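Local coordinates for protein 11R-lipoxygenase (PDB 3VF1) that probably adds molecular oxygen to polyunsaturated fatty acids at a non-heme iron centre, in a reaction that depends on calcium, at residues Y22-T28 against G69-Q75; A102-I106 against K118-P122; F257-F261 against L379-D383; D310-L314 against A382-Y386. All blocks are in the same frame, centred on the assembly; numbering follows the deposited sequence.

Contact 1. Residues Y22-T28 against G69-Q75; sequences YKITVET and GTDTYDQ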
loop_
_atom_site.group_PDB
_atom_site.type_symbol
_atom_site.label_atom_id
_atom_site.label_comp_id
_atom_site.label_asym_id
_atom_site.label_seq_id
_atom_site.Cartn_x
_atom_site.Cartn_y
_atom_site.Cartn_z
ATOM N N TYR A 22 -0.820 26.037 36.364
ATOM C CA TYR A 22 -0.670 25.248 35.145
ATOM C C TYR A 22 -1.058 26.065 33.920
ATOM O O TYR A 22 -2.182 26.558 33.829
ATOM C CB TYR A 22 -1.557 24.002 35.203
ATOM C CG TYR A 22 -1.151 22.980 36.240
ATOM C CD1 TYR A 22 0.186 22.683 36.471
ATOM C CD2 TYR A 22 -2.109 22.310 36.987
ATOM C CE1 TYR A 22 0.553 21.748 37.415
ATOM C CE2 TYR A 22 -1.750 21.377 37.935
ATOM C CZ TYR A 22 -0.419 21.100 38.146
ATOM O OH TYR A 22 -0.060 20.166 39.089
ATOM N N LYS A 23 -0.131 26.202 32.979
ATOM C CA LYS A 23 -0.423 26.864 31.712
ATOM C C LYS A 23 -0.648 25.826 30.617
ATOM O O LYS A 23 0.299 25.357 29.986
ATOM C CB LYS A 23 0.710 27.808 31.318
ATOM C CG LYS A 23 0.453 28.563 30.024
ATOM C CD LYS A 23 1.525 29.605 29.765
ATOM C CE LYS A 23 1.225 30.409 28.512
ATOM N NZ LYS A 23 2.207 31.511 28.309
ATOM N N ILE A 24 -1.912 25.475 30.400
ATOM C CA ILE A 24 -2.272 24.434 29.445
ATOM C C ILE A 24 -2.567 25.025 28.071
ATOM O O ILE A 24 -3.476 25.837 27.917
ATOM C CB ILE A 24 -3.505 23.653 29.928
ATOM C CG1 ILE A 24 -3.262 23.106 31.338
ATOM C CG2 ILE A 24 -3.834 22.524 28.959
ATOM C CD1 ILE A 24 -4.485 22.484 31.976
ATOM N N THR A 25 -1.794 24.605 27.075
ATOM C CA THR A 25 -1.983 25.061 25.702
ATOM C C THR A 25 -2.434 23.905 24.819
ATOM O O THR A 25 -1.771 22.871 24.747
ATOM C CB THR A 25 -0.687 25.648 25.119
ATOM O OG1 THR A 25 -0.192 26.678 25.983
ATOM C CG2 THR A 25 -0.938 26.223 23.732
ATOM N N VAL A 26 -3.564 24.086 24.144
ATOM C CA VAL A 26 -4.120 23.046 23.288
ATOM C C VAL A 26 -4.025 23.441 21.821
ATOM O O VAL A 26 -4.544 24.480 21.411
ATOM C CB VAL A 26 -5.595 22.773 23.630
ATOM C CG1 VAL A 26 -6.152 21.666 22.745
ATOM C CG2 VAL A 26 -5.740 22.410 25.101
ATOM N N GLU A 27 -3.359 22.604 21.031
ATOM C CA GLU A 27 -3.282 22.813 19.591
ATOM C C GLU A 27 -4.274 21.905 18.879
ATOM O O GLU A 27 -4.177 20.680 18.961
ATOM C CB GLU A 27 -1.869 22.538 19.080
ATOM C CG GLU A 27 -0.803 23.427 19.698
ATOM C CD GLU A 27 0.535 23.306 18.994
ATOM O OE1 GLU A 27 0.624 22.540 18.010
ATOM O OE2 GLU A 27 1.498 23.979 19.422
ATOM N N THR A 28 -5.231 22.511 18.186
ATOM C CA THR A 28 -6.233 21.753 17.446
ATOM C C THR A 28 -5.626 21.192 16.165
ATOM O O THR A 28 -4.854 21.867 15.485
ATOM C CB THR A 28 -7.444 22.631 17.086
ATOM O OG1 THR A 28 -7.983 23.221 18.276
ATOM C CG2 THR A 28 -8.523 21.806 16.395
ATOM N N GLY A 69 -5.354 26.064 14.946
ATOM C CA GLY A 69 -5.315 27.166 15.890
ATOM C C GLY A 69 -4.882 26.723 17.274
ATOM O O GLY A 69 -4.737 25.530 17.539
ATOM N N THR A 70 -4.678 27.695 18.159
ATOM C CA THR A 70 -4.227 27.418 19.518
ATOM C C THR A 70 -5.144 28.060 20.554
ATOM O O THR A 70 -5.716 29.127 20.321
ATOM C CB THR A 70 -2.797 27.944 19.745
ATOM O OG1 THR A 70 -1.877 27.214 18.923
ATOM C CG2 THR A 70 -2.389 27.797 21.207
ATOM N N ASP A 71 -5.280 27.397 21.698
ATOM C CA ASP A 71 -6.003 27.951 22.832
ATOM C C ASP A 71 -5.178 27.751 24.096
ATOM O O ASP A 71 -4.843 26.622 24.454
ATOM C CB ASP A 71 -7.367 27.279 22.991
ATOM C CG ASP A 71 -8.266 27.493 21.791
ATOM O OD1 ASP A 71 -8.894 28.569 21.700
ATOM O OD2 ASP A 71 -8.349 26.582 20.940
ATOM N N THR A 72 -4.848 28.849 24.768
ATOM C CA THR A 72 -4.038 28.788 25.978
ATOM C C THR A 72 -4.898 29.027 27.213
ATOM O O THR A 72 -5.756 29.909 27.224
ATOM C CB THR A 72 -2.894 29.817 25.937
ATOM O OG1 THR A 72 -1.989 29.484 24.876
ATOM C CG2 THR A 72 -2.136 29.836 27.255
ATOM N N TYR A 73 -4.660 28.232 28.252
ATOM C CA TYR A 73 -5.440 28.313 29.481
ATOM C C TYR A 73 -4.529 28.406 30.699
ATOM O O TYR A 73 -3.593 27.620 30.844
ATOM C CB TYR A 73 -6.337 27.081 29.621
ATOM C CG TYR A 73 -7.260 26.842 28.448
ATOM C CD1 TYR A 73 -6.796 26.235 27.288
ATOM C CD2 TYR A 73 -8.599 27.209 28.504
ATOM C CE1 TYR A 73 -7.636 26.008 26.214
ATOM C CE2 TYR A 73 -9.448 26.985 27.435
ATOM C CZ TYR A 73 -8.961 26.385 26.293
ATOM O OH TYR A 73 -9.799 26.158 25.225
ATOM N N ASP A 74 -4.805 29.371 31.571
ATOM C CA ASP A 74 -4.118 29.466 32.854
ATOM C C ASP A 74 -4.968 28.779 33.914
ATOM O O ASP A 74 -6.182 28.970 33.960
ATOM C CB ASP A 74 -3.881 30.929 33.231
ATOM C CG ASP A 74 -2.900 31.619 32.301
ATOM O OD1 ASP A 74 -1.935 30.962 31.858
ATOM O OD2 ASP A 74 -3.094 32.820 32.014
ATOM N N GLN A 75 -4.333 27.976 34.762
ATOM C CA GLN A 75 -5.071 27.183 35.741
ATOM C C GLN A 75 -4.337 27.055 37.072
ATOM O O GLN A 75 -3.180 27.452 37.202
ATOM C CB GLN A 75 -5.352 25.788 35.177
ATOM C CG GLN A 75 -6.202 25.776 33.917
ATOM C CD GLN A 75 -7.627 26.227 34.167
ATOM O OE1 GLN A 75 -7.940 26.782 35.219
ATOM N NE2 GLN A 75 -8.503 25.981 33.199
HETATM O O HOH W 1 -6.560 25.169 20.019
#
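Gly69 O accepts the backbone N-H of Thr28 (N to O 3.1 Å) at one end of an antiparallel ladder whose strands run 163° apart. Thr70, in a non-hydrogen-bonded pair with Glu27, sends its methyl diagonally to Thr25, and the two CG2 atoms meet at 3.3 Å. Asp71 exchanges two hydrogen bonds with Val26, the one from Val26 N to Asp71 O almost straight at 176°, while its carboxylate forms a salt bridge with Lys59. Thr72 faces Thr25, and its CG2 lies against the extended chain of Lys23, 3.6 Å from CE. At Tyr73 two backbone bonds again link to Ile24, whose O sits in the plane of the ring at its edge, 3.4 Å from Tyr73 CD1; the hydroxyl is bonded to Asp58 O. Asp74 runs alongside Lys23, OD1 3.8 Å from CG. Gln75 accepts a good bond from Tyr22 N but returns a weak one, and its CG lies 4.2 Å from Ile24 CD1, before the chain bends away. With Tyr22, Ile24 and Val26 packed on strands of the other sheet, this is an edge pairing of the C2-like beta sandwich of PLAT domains.

Contact 2. Residues A102-I106 against K118-P122; sequences AKVII and KYIFP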
loop_
_atom_site.group_PDB
_atom_site.type_symbol
_atom_site.label_atom_id
_atom_site.label_comp_id
_atom_site.label_asym_id
_atom_site.label_seq_id
_atom_site.Cartn_x
_atom_site.Cartn_y
_atom_site.Cartn_z
ATOM N N ALA A 102 -4.340 17.964 18.126
ATOM C CA ALA A 102 -3.004 17.604 17.670
ATOM C C ALA A 102 -2.144 17.211 18.864
ATOM O O ALA A 102 -1.688 16.071 18.963
ATOM C CB ALA A 102 -2.371 18.762 16.916
ATOM N N LYS A 103 -1.926 18.160 19.770
ATOM C CA LYS A 103 -1.169 17.896 20.987
ATOM C C LYS A 103 -1.479 18.924 22.069
ATOM O O LYS A 103 -2.032 19.987 21.791
ATOM C CB LYS A 103 0.332 17.888 20.694
ATOM C CG LYS A 103 0.870 19.200 20.150
ATOM C CD LYS A 103 2.317 19.057 19.706
ATOM C CE LYS A 103 2.843 20.337 19.076
ATOM N NZ LYS A 103 4.231 20.175 18.565
ATOM N N VAL A 104 -1.118 18.590 23.304
ATOM C CA VAL A 104 -1.319 19.485 24.436
ATOM C C VAL A 104 0.025 19.813 25.079
ATOM O O VAL A 104 0.874 18.941 25.248
ATOM C CB VAL A 104 -2.244 18.855 25.493
ATOM C CG1 VAL A 104 -2.418 19.795 26.678
ATOM C CG2 VAL A 104 -3.592 18.508 24.879
ATOM N N ILE A 105 0.210 21.080 25.431
ATOM C CA ILE A 105 1.441 21.533 26.064
ATOM C C ILE A 105 1.128 22.163 27.414
ATOM O O ILE A 105 0.431 23.174 27.488
ATOM C CB ILE A 105 2.167 22.573 25.196
ATOM C CG1 ILE A 105 2.417 22.012 23.795
ATOM C CG2 ILE A 105 3.474 22.994 25.857
ATOM C CD1 ILE A 105 2.958 23.031 22.817
ATOM N N ILE A 106 1.649 21.566 28.479
ATOM C CA ILE A 106 1.397 22.059 29.828
ATOM C C ILE A 106 2.680 22.577 30.462
ATOM O O ILE A 106 3.584 21.803 30.773
ATOM C CB ILE A 106 0.807 20.956 30.722
ATOM C CG1 ILE A 106 -0.448 20.368 30.073
ATOM C CG2 ILE A 106 0.490 21.509 32.104
ATOM C CD1 ILE A 106 -1.054 19.214 30.840
ATOM N N LYS A 118 8.083 22.368 30.360
ATOM C CA LYS A 118 6.986 22.053 29.453
ATOM C C LYS A 118 6.829 20.546 29.280
ATOM O O LYS A 118 7.811 19.822 29.120
ATOM C CB LYS A 118 7.219 22.704 28.089
ATOM C CG LYS A 118 7.221 24.222 28.120
ATOM C CD LYS A 118 7.517 24.801 26.746
ATOM C CE LYS A 118 7.509 26.320 26.770
ATOM N NZ LYS A 118 7.864 26.905 25.448
ATOM N N TYR A 119 5.585 20.083 29.311
ATOM C CA TYR A 119 5.280 18.673 29.108
ATOM C C TYR A 119 4.412 18.505 27.866
ATOM O O TYR A 119 3.219 18.814 27.886
ATOM C CB TYR A 119 4.570 18.101 30.336
ATOM C CG TYR A 119 5.424 18.118 31.585
ATOM C CD1 TYR A 119 5.712 19.310 32.236
ATOM C CD2 TYR A 119 5.941 16.942 32.112
ATOM C CE1 TYR A 119 6.494 19.332 33.375
ATOM C CE2 TYR A 119 6.725 16.954 33.252
ATOM C CZ TYR A 119 6.996 18.151 33.879
ATOM O OH TYR A 119 7.774 18.173 35.013
ATOM N N ILE A 120 5.017 18.016 26.788
ATOM C CA ILE A 120 4.315 17.858 25.520
ATOM C C ILE A 120 3.562 16.532 25.491
ATOM O O ILE A 120 4.099 15.494 25.880
ATOM C CB ILE A 120 5.287 17.894 24.323
ATOM C CG1 ILE A 120 6.276 19.056 24.457
ATOM C CG2 ILE A 120 4.514 18.003 23.017
ATOM C CD1 ILE A 120 5.635 20.421 24.392
ATOM N N PHE A 121 2.320 16.572 25.023
ATOM C CA PHE A 121 1.494 15.373 24.942
ATOM C C PHE A 121 0.987 15.159 23.519
ATOM O O PHE A 121 -0.081 15.654 23.156
ATOM C CB PHE A 121 0.319 15.478 25.914
ATOM C CG PHE A 121 0.735 15.577 27.352
ATOM C CD1 PHE A 121 1.035 16.804 27.917
ATOM C CD2 PHE A 121 0.833 14.443 28.138
ATOM C CE1 PHE A 121 1.422 16.897 29.237
ATOM C CE2 PHE A 121 1.221 14.532 29.459
ATOM C CZ PHE A 121 1.515 15.761 30.008
ATOM N N PRO A 122 1.756 14.416 22.705
ATOM C CA PRO A 122 1.369 14.124 21.321
ATOM C C PRO A 122 0.089 13.299 21.284
ATOM O O PRO A 122 0.059 12.199 21.837
ATOM C CB PRO A 122 2.555 13.311 20.782
ATOM C CG PRO A 122 3.680 13.564 21.738
ATOM C CD PRO A 122 3.034 13.779 23.063
#
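Strands 103-106 and 118-122 run antiparallel at 168°, their axes 4.7 Å apart, with Val104-Phe121 and Ile106-Tyr119 as hydrogen-bonded pairs and Lys103-Pro122 and Ile105-Ile120 as non-hydrogen-bonded ones. They form a beta hairpin in the PLAT beta sandwich, and its second strand is outermost in the sheet. Where the strand enters the pairing, Ala102 and Lys103 both face Glu27 of strand 20-28, a classic beta bulge.

On the face of Ile105 and Ile120 the two isoleucines point the same way, side by side. Ile120 bends at its second torsion (chi2 -65°), which swings CD1 across to Ile105: it lies 3.6 Å from CG1 and 3.7 Å from CG2, filling the fork between the branches. Lys103 starts from the crowded position between its backbone N and carbonyl (chi1 61°), then stretches out along Ile120, CD 4.1 Å from CG2.

The other face is buried against the second sheet, where Ile83 and Ile86 receive both Ile106 and Phe121. Here each aromatic ring turns an edge to a carbonyl across the ladder: Ile106 O lies in the plane of the Tyr119 ring, 3.6 Å from CD1, and Val104 O in that of Phe121, 3.4 Å from its CD1. Farther along the Phe121 ring, CE1 meets the end of the Ile106 side chain, 3.8 Å from CD1.

Contact 3. Residues F257-F261 against L379-D383; sequences FGSQF and LRCAD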
loop_
_atom_site.group_PDB
_atom_site.type_symbol
_atom_site.label_atom_id
_atom_site.label_comp_id
_atom_site.label_asym_id
_atom_site.label_seq_id
_atom_site.Cartn_x
_atom_site.Cartn_y
_atom_site.Cartn_z
ATOM N N PHE A 257 7.802 -2.544 -24.499
ATOM C CA PHE A 257 7.004 -3.659 -24.001
ATOM C C PHE A 257 7.745 -4.418 -22.908
ATOM O O PHE A 257 7.219 -4.627 -21.818
ATOM C CB PHE A 257 6.663 -4.609 -25.149
ATOM C CG PHE A 257 5.765 -5.744 -24.753
ATOM C CD1 PHE A 257 4.390 -5.583 -24.747
ATOM C CD2 PHE A 257 6.291 -6.974 -24.398
ATOM C CE1 PHE A 257 3.557 -6.622 -24.386
ATOM C CE2 PHE A 257 5.462 -8.020 -24.036
ATOM C CZ PHE A 257 4.093 -7.844 -24.030
ATOM N N GLY A 258 8.971 -4.829 -23.210
ATOM C CA GLY A 258 9.790 -5.548 -22.254
ATOM C C GLY A 258 9.996 -4.758 -20.978
ATOM O O GLY A 258 9.932 -5.311 -19.878
ATOM N N SER A 259 10.233 -3.457 -21.120
ATOM C CA SER A 259 10.534 -2.608 -19.972
ATOM C C SER A 259 9.328 -2.434 -19.050
ATOM O O SER A 259 9.483 -2.051 -17.895
ATOM C CB SER A 259 11.048 -1.240 -20.433
ATOM O OG SER A 259 10.004 -0.432 -20.948
ATOM N N GLN A 260 8.131 -2.718 -19.556
ATOM C CA GLN A 260 6.918 -2.584 -18.753
ATOM C C GLN A 260 6.823 -3.665 -17.680
ATOM O O GLN A 260 6.069 -3.527 -16.717
ATOM C CB GLN A 260 5.671 -2.622 -19.638
ATOM C CG GLN A 260 5.500 -1.398 -20.521
ATOM C CD GLN A 260 5.537 -0.105 -19.732
ATOM O OE1 GLN A 260 4.521 0.339 -19.196
ATOM N NE2 GLN A 260 6.715 0.505 -19.650
ATOM N N PHE A 261 7.585 -4.742 -17.848
ATOM C CA PHE A 261 7.611 -5.818 -16.863
ATOM C C PHE A 261 8.648 -5.533 -15.783
ATOM O O PHE A 261 8.736 -6.253 -14.790
ATOM C CB PHE A 261 7.902 -7.158 -17.543
ATOM C CG PHE A 261 6.774 -7.657 -18.400
ATOM C CD1 PHE A 261 6.602 -7.183 -19.692
ATOM C CD2 PHE A 261 5.881 -8.594 -17.913
ATOM C CE1 PHE A 261 5.562 -7.638 -20.480
ATOM C CE2 PHE A 261 4.838 -9.054 -18.697
ATOM C CZ PHE A 261 4.680 -8.575 -19.982
ATOM N N LEU A 379 -0.631 -11.363 -23.355
ATOM C CA LEU A 379 0.344 -11.551 -22.285
ATOM C C LEU A 379 0.192 -10.453 -21.234
ATOM O O LEU A 379 0.242 -10.719 -20.034
ATOM C CB LEU A 379 1.767 -11.547 -22.850
ATOM C CG LEU A 379 2.892 -11.781 -21.841
ATOM C CD1 LEU A 379 2.786 -13.161 -21.210
ATOM C CD2 LEU A 379 4.249 -11.603 -22.508
ATOM N N ARG A 380 0.002 -9.221 -21.692
ATOM C CA ARG A 380 -0.185 -8.088 -20.794
ATOM C C ARG A 380 -1.503 -8.193 -20.035
ATOM O O ARG A 380 -1.588 -7.816 -18.867
ATOM C CB ARG A 380 -0.147 -6.776 -21.580
ATOM C CG ARG A 380 1.207 -6.460 -22.183
ATOM C CD ARG A 380 2.231 -6.154 -21.104
ATOM N NE ARG A 380 1.890 -4.951 -20.348
ATOM C CZ ARG A 380 2.422 -4.624 -19.174
ATOM N NH1 ARG A 380 3.322 -5.411 -18.598
ATOM N NH2 ARG A 380 2.045 -3.508 -18.567
ATOM N N CYS A 381 -2.532 -8.702 -20.701
ATOM C CA CYS A 381 -3.836 -8.850 -20.071
ATOM C C CYS A 381 -3.731 -9.774 -18.864
ATOM O O CYS A 381 -4.292 -9.492 -17.805
ATOM C CB CYS A 381 -4.862 -9.393 -21.066
ATOM S SG CYS A 381 -6.573 -9.311 -20.467
ATOM N N ALA A 382 -3.005 -10.874 -19.029
ATOM C CA ALA A 382 -2.767 -11.802 -17.934
ATOM C C ALA A 382 -2.050 -11.088 -16.792
ATOM O O ALA A 382 -2.390 -11.267 -15.619
ATOM C CB ALA A 382 -1.948 -12.987 -18.412
ATOM N N ASP A 383 -1.059 -10.275 -17.143
ATOM C CA ASP A 383 -0.266 -9.560 -16.149
ATOM C C ASP A 383 -1.129 -8.575 -15.367
ATOM O O ASP A 383 -0.910 -8.360 -14.177
ATOM C CB ASP A 383 0.895 -8.824 -16.822
ATOM C CG ASP A 383 1.811 -8.144 -15.822
ATOM O OD1 ASP A 383 2.688 -8.831 -15.252
ATOM O OD2 ASP A 383 1.655 -6.923 -15.609
HETATM O O HOH W 2 3.118 -3.149 -15.382
#
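Arg380 reaches from helix 369-410 to Phe257, Gln260 and Phe261 of helix 254-263. The contact joins two helices of the lipoxygenase domain, the longer of which also carries the iron ligands His392 and His397. The short segments run nearly parallel, 16° apart, but with axes 12.0 Å from each other, so direct contact is left to side chains.

The charged interactions centre on the guanidinium. Two bends in the Arg380 chain, at chi2 and chi3, bring NH1 over the middle of the Phe261 ring, 3.6 Å above its plane. The group stands almost on end there, its plane 77° from the ring's; this is a cation-pi contact with CZ 4.8 Å from the ring centroid. Asp383, one turn on, adds a long ion pair, NH1 to OD2 3.7 Å; the oxygen is well out of the guanidinium plane and probably contributes only through charge. Its other oxygen, OD1, is hydrogen-bonded by Tyr311 OH.

Apolar and van der Waals contacts fill the rest. The aliphatic part of Arg380 slides past the Phe257 ring, CG lying 3.2 Å from CE1. Gln260 CB covers one guanidinium face, 3.8 Å from Arg380 CZ. Leu379 CD2 touches both rings, at the edge of Phe257 and 4.0 Å from Phe261 CZ.

Hydrogen bonds to Asn591, outside the two helices, hold Arg380 NE, which donates to its backbone O, and Gln260 OE1, which accepts from its ND2. A water makes a looser link, donating to Gln260 O at 3.3 Å and weakly accepting from Arg380 NH2.

Contact 4. Residues D310-L314 against A382-Y386; sequences DYKIL and ADTQY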
loop_
_atom_site.group_PDB
_atom_site.type_symbol
_atom_site.label_atom_id
_atom_site.label_comp_id
_atom_site.label_asym_id
_atom_site.label_seq_id
_atom_site.Cartn_x
_atom_site.Cartn_y
_atom_site.Cartn_z
ATOM N N ASP A 310 5.931 -16.477 -16.266
ATOM C CA ASP A 310 4.998 -17.598 -16.290
ATOM C C ASP A 310 3.765 -17.295 -15.445
ATOM O O ASP A 310 3.868 -17.095 -14.235
ATOM C CB ASP A 310 5.690 -18.859 -15.764
ATOM C CG ASP A 310 4.806 -20.091 -15.845
ATOM O OD1 ASP A 310 3.577 -19.940 -16.008
ATOM O OD2 ASP A 310 5.342 -21.215 -15.738
ATOM N N TYR A 311 2.600 -17.276 -16.086
ATOM C CA TYR A 311 1.348 -16.973 -15.398
ATOM C C TYR A 311 0.511 -18.227 -15.165
ATOM O O TYR A 311 -0.708 -18.224 -15.335
ATOM C CB TYR A 311 0.559 -15.930 -16.189
ATOM C CG TYR A 311 1.289 -14.611 -16.274
ATOM C CD1 TYR A 311 2.238 -14.384 -17.261
ATOM C CD2 TYR A 311 1.048 -13.604 -15.351
ATOM C CE1 TYR A 311 2.918 -13.187 -17.331
ATOM C CE2 TYR A 311 1.721 -12.404 -15.415
ATOM C CZ TYR A 311 2.656 -12.200 -16.406
ATOM O OH TYR A 311 3.329 -11.004 -16.468
ATOM N N LYS A 312 1.186 -19.299 -14.764
ATOM C CA LYS A 312 0.529 -20.560 -14.447
ATOM C C LYS A 312 -0.591 -20.382 -13.425
ATOM O O LYS A 312 -1.576 -21.115 -13.443
ATOM C CB LYS A 312 1.556 -21.554 -13.904
ATOM C CG LYS A 312 0.971 -22.892 -13.497
ATOM C CD LYS A 312 2.061 -23.872 -13.095
ATOM C CE LYS A 312 1.490 -25.250 -12.801
ATOM N NZ LYS A 312 2.561 -26.248 -12.522
ATOM N N ILE A 313 -0.437 -19.410 -12.533
ATOM C CA ILE A 313 -1.378 -19.235 -11.431
ATOM C C ILE A 313 -2.798 -18.928 -11.912
ATOM O O ILE A 313 -3.764 -19.150 -11.185
ATOM C CB ILE A 313 -0.913 -18.126 -10.459
ATOM C CG1 ILE A 313 -1.761 -18.152 -9.187
ATOM C CG2 ILE A 313 -0.979 -16.757 -11.127
ATOM C CD1 ILE A 313 -1.211 -17.299 -8.065
ATOM N N LEU A 314 -2.924 -18.428 -13.136
ATOM C CA LEU A 314 -4.236 -18.116 -13.694
ATOM C C LEU A 314 -5.004 -19.375 -14.085
ATOM O O LEU A 314 -6.198 -19.319 -14.379
ATOM C CB LEU A 314 -4.097 -17.197 -14.908
ATOM C CG LEU A 314 -3.767 -15.739 -14.585
ATOM C CD1 LEU A 314 -3.435 -14.965 -15.851
ATOM C CD2 LEU A 314 -4.925 -15.089 -13.847
ATOM N N ALA A 382 -3.005 -10.874 -19.029
ATOM C CA ALA A 382 -2.767 -11.802 -17.934
ATOM C C ALA A 382 -2.050 -11.088 -16.792
ATOM O O ALA A 382 -2.390 -11.267 -15.619
ATOM C CB ALA A 382 -1.948 -12.987 -18.412
ATOM N N ASP A 383 -1.059 -10.275 -17.143
ATOM C CA ASP A 383 -0.266 -9.560 -16.149
ATOM C C ASP A 383 -1.129 -8.575 -15.367
ATOM O O ASP A 383 -0.910 -8.360 -14.177
ATOM C CB ASP A 383 0.895 -8.824 -16.822
ATOM C CG ASP A 383 1.811 -8.144 -15.822
ATOM O OD1 ASP A 383 2.688 -8.831 -15.252
ATOM O OD2 ASP A 383 1.655 -6.923 -15.609
ATOM N N THR A 384 -2.110 -7.984 -16.040
ATOM C CA THR A 384 -3.021 -7.046 -15.394
ATOM C C THR A 384 -3.822 -7.740 -14.300
ATOM O O THR A 384 -3.996 -7.198 -13.210
ATOM C CB THR A 384 -4.000 -6.416 -16.402
ATOM O OG1 THR A 384 -3.268 -5.641 -17.358
ATOM C CG2 THR A 384 -5.005 -5.525 -15.685
ATOM N N GLN A 385 -4.309 -8.941 -14.597
ATOM C CA GLN A 385 -5.057 -9.720 -13.619
ATOM C C GLN A 385 -4.182 -9.908 -12.390
ATOM O O GLN A 385 -4.615 -9.699 -11.257
ATOM C CB GLN A 385 -5.448 -11.095 -14.175
ATOM C CG GLN A 385 -6.006 -11.102 -15.591
ATOM C CD GLN A 385 -7.196 -10.179 -15.763
ATOM O OE1 GLN A 385 -8.243 -10.381 -15.150
ATOM N NE2 GLN A 385 -7.039 -9.160 -16.603
ATOM N N TYR A 386 -2.937 -10.304 -12.635
ATOM C CA TYR A 386 -1.973 -10.557 -11.575
ATOM C C TYR A 386 -1.701 -9.287 -10.771
ATOM O O TYR A 386 -1.705 -9.310 -9.544
ATOM C CB TYR A 386 -0.670 -11.082 -12.181
ATOM C CG TYR A 386 0.306 -11.649 -11.175
ATOM C CD1 TYR A 386 1.027 -10.817 -10.328
ATOM C CD2 TYR A 386 0.519 -13.018 -11.084
ATOM C CE1 TYR A 386 1.925 -11.334 -9.412
ATOM C CE2 TYR A 386 1.414 -13.545 -10.172
ATOM C CZ TYR A 386 2.114 -12.697 -9.339
ATOM O OH TYR A 386 3.005 -13.218 -8.430
#
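Tyr311 anchors the tight part of this contact, its hydroxyl donating to Asp383 OD1 at 2.6 Å. The oxygen is met on its anti side, 19° out of the carboxylate plane, and the phenol ring stands nearly perpendicular to that plane, at 87°. With Asp383 CG anti to the amide nitrogen (chi1 -176°), the carboxylate extends toward the hydroxyl, and the bond would help to stabilise a buried negative charge. The same ring leans on the helix: CE2 is 3.5 Å from Asp383 CA, Ala382 CB sits over one face toward the rim, and Tyr386 CB lies at the edge. Leu314 completes the buried part, with CD1 3.6 Å from Ala382 CB; its side chain crosses that of Gln385 at about a right angle, CD2 meeting CB.

The other side is partly exposed, and less holds it. There Ile313 meets Tyr386, again at about a right angle, through a single methyl: Ile313 CG2 lies at the ring edge, 4.0 Å from Tyr386 CD2.

The loop that follows strand 306-310 is thus laid on helix 369-410. Phe261 of helix 254-263 packs against Tyr311, Leu460 and His464 of helix 456-465 pack against Ile313, and Pro332, just before strand 333-338, is hydrogen-bonded through its backbone to that of Tyr311 and touches Ala382.

From the N terminus, contact 1 closes first, bringing strand 70-77 back beside strand 20-28 across a 40-residue excursion. Contact 2 follows in series and closes the short turn of a hairpin. Both belong to one sheet: strands 20-28 and 100-109 are neighbours in it, and the order across it is 70-77, 20-28, 100-109, 116-124. Contacts 3 and 4 lie in the lipoxygenase domain, on the far side of the chain's centre, more than 50 Å from the first two between centres. Contact 4 opens inside the span of contact 3, and the two close on overlapping turns of helix 369-410, sharing Ala382 and Asp383. There Phe261 and Leu379 of contact 3 touch Tyr311 of contact 4.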